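PDB 2VEC: pirin-like protein YhaK from Escherichia coli, which is a cytoplasmic, monomeric, redox-sensitive bicupin of the pirin family with a reactive cysteine, and lacks quercetin 2,3-dioxygenase activity. Local coordinates for residues V106-G111 / I153-L158; I187-G192 / L241-P246. All blocks are in the same frame, centred on the assembly; numbering follows the deposited sequence.

Contact 1 of 2, residues V106-G111 / I153-L158; sequences VQASAG and IQKLAL
Val106 and Ile153 meet tip to tip where the outermost strands of two sheets, 105-109 and 153-157, approach each other at an edge of the N-terminal cupin barrel. The short strand axes come no closer than 9.0 Å and run 21° from parallel, so side chains bridge the gap. Ile153 does so with CG2, which lies 3.8 Å from Val106 CB and touches both valine methyls. Lys155 passes Val106 in the opposite sense, laying its aliphatic chain along the valine, with CD 3.8 Å from Val106 CG2. A bend at chi3 (-65°) then turns the ammonium group to the facing strand, where NZ bonds Gln107 O at 2.7 Å, nearly in line with the carbonyl. After strand 105-109 the chain turns in at Gly111, whose positive phi (96°) suits glycine; its O accepts Leu158 N at 2.8 Å, while Leu158 CB and CG pack against the same oxygen. Lys155 NZ also forms a salt bridge with Glu112, whose other carboxylate oxygen accepts Ser109 N. One ammonium group thus joins a carbonyl of one sheet to a carboxylate of the other, and the lysine, probably protonated there, ties the edge strands by polar bonds beside a small apolar patch.

Contact 2 of 2, residues I187-G192 / L241-P246; sequences IVLDKG and LVADSP
Ile187 and Leu189 pack on Leu241 and Ala243 in a face-to-face contact of two sheets, which turns into a backbone contact at one end of the C-terminal cupin barrel. Strands 183-189 and 238-243 belong to different sheets; their short axes approach to 8.2 Å and diverge by 42°, so the interior between them is spanned by side chains. Ile187 and Leu241 cross there at about a right angle, with CD1 of Ile187 3.9 Å from CD1 of Leu241. One step nearer the end, Leu189 sets its CB 3.9 Å from Ala243 CB, and its CG, anti to the carbonyl carbon (chi1 -64°), carries CD1 to the carbonyl oxygen of Leu241. Ala243 CB comes within 3.3 Å of Asp190 O, consistent with the close approach of the two backbones at this end. Past the strands the chains run close together, the CA atoms of Lys191 and Ser245 being 4.2 Å apart. Here Gly192 N donates to Ala243 O at 2.8 Å, approaching from above the carbonyl plane, with a C=O...N angle of 133°. Lys191 lies across the turn beyond, its CB against Ser245 CA and its CE 3.6 Å from Asp244 O, while its ammonium group stays clear of the Asp244 carboxylate. The polar ends of Asp244 and Ser245 are held by other parts of the chain: Asp244 OD2 bonds His214 ND1, and Ser245 OG is bonded to Lys212 N and Gly34 O. Strand 247-254 pairs with 183-189 and sends Leu247 and Leu251 onto Ile187. On the facing sheet, strand 238-243 lies between 194-198 and 213-217, with Phe197 touching both Ile187 and Leu241, and Pro246 touches Gln35 of the N-terminal region.

How the contacts relate
Contacts 1 and 2 sit in different cupin domains of the bicupin and share no strand; their centres are 24 Å apart and their nearest atoms about 7 Å. Both join strands of two sheets and finish in a backbone hydrogen bond involving a glycine, an acceptor in contact 1 and a donor in contact 2. Contact 1, the smaller at 305 Å² against 412 Å², links two outermost strands through an exposed lysine. Contact 2 has a buried end, with strand 238-243 inside its sheet, and an exposed end in the turns. The side chains that meet between its strands are apolar, and its lysine lies along the outer turn, touching backbone through its aliphatic part.

Contact 1 of 2, residues V106-G111 / I153-L158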
# COMPACT_ATOMS: atom_id res chain seq x y z
N VAL A 106 -2.58 17.60 -6.39
CA VAL A 106 -3.38 16.53 -6.93
C VAL A 106 -4.45 16.22 -5.90
O VAL A 106 -4.20 16.31 -4.71
CB VAL A 106 -2.49 15.28 -7.25
CG1 VAL A 106 -1.78 14.75 -5.97
CG2 VAL A 106 -3.28 14.19 -7.95
N GLN A 107 -5.63 15.86 -6.38
CA GLN A 107 -6.73 15.39 -5.52
C GLN A 107 -6.93 13.90 -5.74
O GLN A 107 -6.81 13.42 -6.88
CB GLN A 107 -8.04 16.08 -5.90
CG GLN A 107 -8.05 17.58 -5.85
CD GLN A 107 -9.38 18.14 -6.40
OE1 GLN A 107 -10.43 17.49 -6.27
NE2 GLN A 107 -9.34 19.31 -7.01
N ALA A 108 -7.27 13.17 -4.69
CA ALA A 108 -7.55 11.74 -4.81
C ALA A 108 -8.78 11.35 -4.02
O ALA A 108 -8.86 11.68 -2.86
CB ALA A 108 -6.36 10.92 -4.35
N SER A 109 -9.74 10.66 -4.65
CA SER A 109 -10.93 10.12 -3.96
C SER A 109 -10.84 8.62 -3.70
O SER A 109 -9.93 7.93 -4.17
CB SER A 109 -12.20 10.39 -4.76
OG SER A 109 -12.28 11.73 -5.20
N ALA A 110 -11.81 8.10 -2.96
CA ALA A 110 -11.89 6.67 -2.66
C ALA A 110 -11.80 5.90 -3.97
O ALA A 110 -12.44 6.29 -4.97
CB ALA A 110 -13.22 6.37 -1.97
N GLY A 111 -11.03 4.82 -3.97
CA GLY A 111 -10.90 4.01 -5.15
C GLY A 111 -9.68 4.32 -6.01
O GLY A 111 -9.47 3.66 -7.04
N ILE A 153 4.07 12.94 -9.67
CA ILE A 153 2.74 12.52 -9.23
C ILE A 153 2.13 11.59 -10.28
O ILE A 153 2.13 11.92 -11.48
CB ILE A 153 1.82 13.77 -9.09
CG1 ILE A 153 2.30 14.69 -7.96
CG2 ILE A 153 0.31 13.37 -8.90
CD1 ILE A 153 1.64 16.08 -7.97
N GLN A 154 1.66 10.44 -9.83
CA GLN A 154 0.87 9.54 -10.68
C GLN A 154 -0.34 9.09 -9.89
O GLN A 154 -0.26 8.93 -8.64
CB GLN A 154 1.68 8.31 -11.03
CG GLN A 154 2.98 8.62 -11.77
CD GLN A 154 3.86 7.39 -11.82
OE1 GLN A 154 3.66 6.50 -12.65
NE2 GLN A 154 4.81 7.32 -10.91
N LYS A 155 -1.44 8.83 -10.59
CA LYS A 155 -2.60 8.23 -9.96
C LYS A 155 -3.08 7.04 -10.76
O LYS A 155 -2.87 7.00 -11.97
CB LYS A 155 -3.74 9.25 -9.94
CG LYS A 155 -3.63 10.33 -8.88
CD LYS A 155 -5.03 10.92 -8.57
CE LYS A 155 -5.68 11.65 -9.74
NZ LYS A 155 -7.04 12.15 -9.26
N LEU A 156 -3.77 6.11 -10.11
CA LEU A 156 -4.33 4.92 -10.73
C LEU A 156 -5.72 4.64 -10.16
O LEU A 156 -5.95 4.71 -8.94
CB LEU A 156 -3.41 3.68 -10.50
CG LEU A 156 -3.91 2.27 -10.91
CD1 LEU A 156 -2.76 1.43 -11.40
CD2 LEU A 156 -4.60 1.55 -9.72
N ALA A 157 -6.68 4.35 -11.03
CA ALA A 157 -7.99 3.98 -10.58
C ALA A 157 -8.06 2.47 -10.29
O ALA A 157 -7.88 1.66 -11.20
CB ALA A 157 -9.07 4.39 -11.63
N LEU A 158 -8.35 2.10 -9.06
CA LEU A 158 -8.41 0.67 -8.69
C LEU A 158 -9.57 -0.00 -9.37
O LEU A 158 -10.72 0.48 -9.30
CB LEU A 158 -8.53 0.49 -7.17
CG LEU A 158 -7.39 1.09 -6.37
CD1 LEU A 158 -7.75 0.99 -4.87
CD2 LEU A 158 -6.11 0.32 -6.64

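Contact 2 of 2, residues I187-G192 / L241-P246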
# COMPACT_ATOMS: atom_id res chain seq x y z
N ILE A 187 -5.76 -6.78 -3.93
CA ILE A 187 -6.55 -8.02 -3.99
C ILE A 187 -7.95 -7.81 -3.44
O ILE A 187 -8.10 -7.25 -2.37
CB ILE A 187 -5.84 -9.15 -3.13
CG1 ILE A 187 -4.54 -9.55 -3.80
CG2 ILE A 187 -6.72 -10.43 -2.97
CD1 ILE A 187 -3.28 -9.01 -3.11
N VAL A 188 -8.98 -8.23 -4.17
CA VAL A 188 -10.36 -8.11 -3.68
C VAL A 188 -11.00 -9.45 -3.95
O VAL A 188 -11.19 -9.82 -5.11
CB VAL A 188 -11.16 -6.95 -4.41
CG1 VAL A 188 -12.58 -6.79 -3.79
CG2 VAL A 188 -10.37 -5.60 -4.30
N LEU A 189 -11.32 -10.18 -2.89
CA LEU A 189 -11.85 -11.57 -3.02
C LEU A 189 -13.06 -11.76 -2.13
O LEU A 189 -13.11 -11.16 -1.04
CB LEU A 189 -10.79 -12.60 -2.59
CG LEU A 189 -9.49 -12.69 -3.42
CD1 LEU A 189 -8.42 -13.60 -2.80
CD2 LEU A 189 -9.75 -13.05 -4.91
N ASP A 190 -14.00 -12.59 -2.58
CA ASP A 190 -15.10 -13.10 -1.76
C ASP A 190 -14.55 -14.25 -0.91
O ASP A 190 -13.53 -14.86 -1.26
CB ASP A 190 -16.29 -13.60 -2.61
CG ASP A 190 -16.95 -12.49 -3.44
OD1 ASP A 190 -16.98 -11.33 -2.98
OD2 ASP A 190 -17.48 -12.77 -4.54
N LYS A 191 -15.23 -14.54 0.19
CA LYS A 191 -14.84 -15.63 1.08
C LYS A 191 -14.66 -16.92 0.27
O LYS A 191 -15.50 -17.26 -0.58
CB LYS A 191 -15.89 -15.83 2.18
CG LYS A 191 -15.53 -16.85 3.21
CD LYS A 191 -16.67 -17.03 4.20
CE LYS A 191 -16.33 -18.04 5.28
NZ LYS A 191 -16.65 -19.42 4.87
N GLY A 192 -13.54 -17.59 0.50
CA GLY A 192 -13.26 -18.86 -0.15
C GLY A 192 -12.64 -18.74 -1.54
O GLY A 192 -12.26 -19.75 -2.11
N LEU A 241 -3.12 -16.79 -2.15
CA LEU A 241 -3.87 -16.17 -1.08
C LEU A 241 -5.29 -16.65 -1.12
O LEU A 241 -5.91 -16.67 -2.20
CB LEU A 241 -3.90 -14.65 -1.25
CG LEU A 241 -2.54 -13.92 -1.24
CD1 LEU A 241 -2.81 -12.43 -1.28
CD2 LEU A 241 -1.70 -14.33 -0.01
N VAL A 242 -5.84 -16.96 0.04
CA VAL A 242 -7.21 -17.52 0.09
C VAL A 242 -8.03 -16.72 1.11
O VAL A 242 -7.60 -16.58 2.28
CB VAL A 242 -7.22 -19.01 0.51
CG1 VAL A 242 -8.66 -19.57 0.51
CG2 VAL A 242 -6.32 -19.86 -0.40
N ALA A 243 -9.18 -16.21 0.68
CA ALA A 243 -9.99 -15.38 1.57
C ALA A 243 -10.77 -16.21 2.57
O ALA A 243 -11.38 -17.20 2.21
CB ALA A 243 -10.92 -14.46 0.78
N ASP A 244 -10.72 -15.78 3.84
CA ASP A 244 -11.49 -16.41 4.88
C ASP A 244 -12.69 -15.60 5.29
O ASP A 244 -13.47 -16.03 6.15
CB ASP A 244 -10.61 -16.66 6.09
CG ASP A 244 -9.56 -17.67 5.80
OD1 ASP A 244 -9.92 -18.75 5.30
OD2 ASP A 244 -8.38 -17.36 6.02
N SER A 245 -12.84 -14.43 4.67
CA SER A 245 -14.05 -13.61 4.71
C SER A 245 -13.95 -12.69 3.50
O SER A 245 -12.94 -12.74 2.79
CB SER A 245 -14.10 -12.78 5.99
OG SER A 245 -12.99 -11.88 6.08
N PRO A 246 -14.97 -11.84 3.25
CA PRO A 246 -14.76 -10.84 2.17
C PRO A 246 -13.48 -10.05 2.44
O PRO A 246 -13.25 -9.65 3.58
CB PRO A 246 -16.00 -9.96 2.26
CG PRO A 246 -17.07 -10.87 2.86
CD PRO A 246 -16.31 -11.74 3.86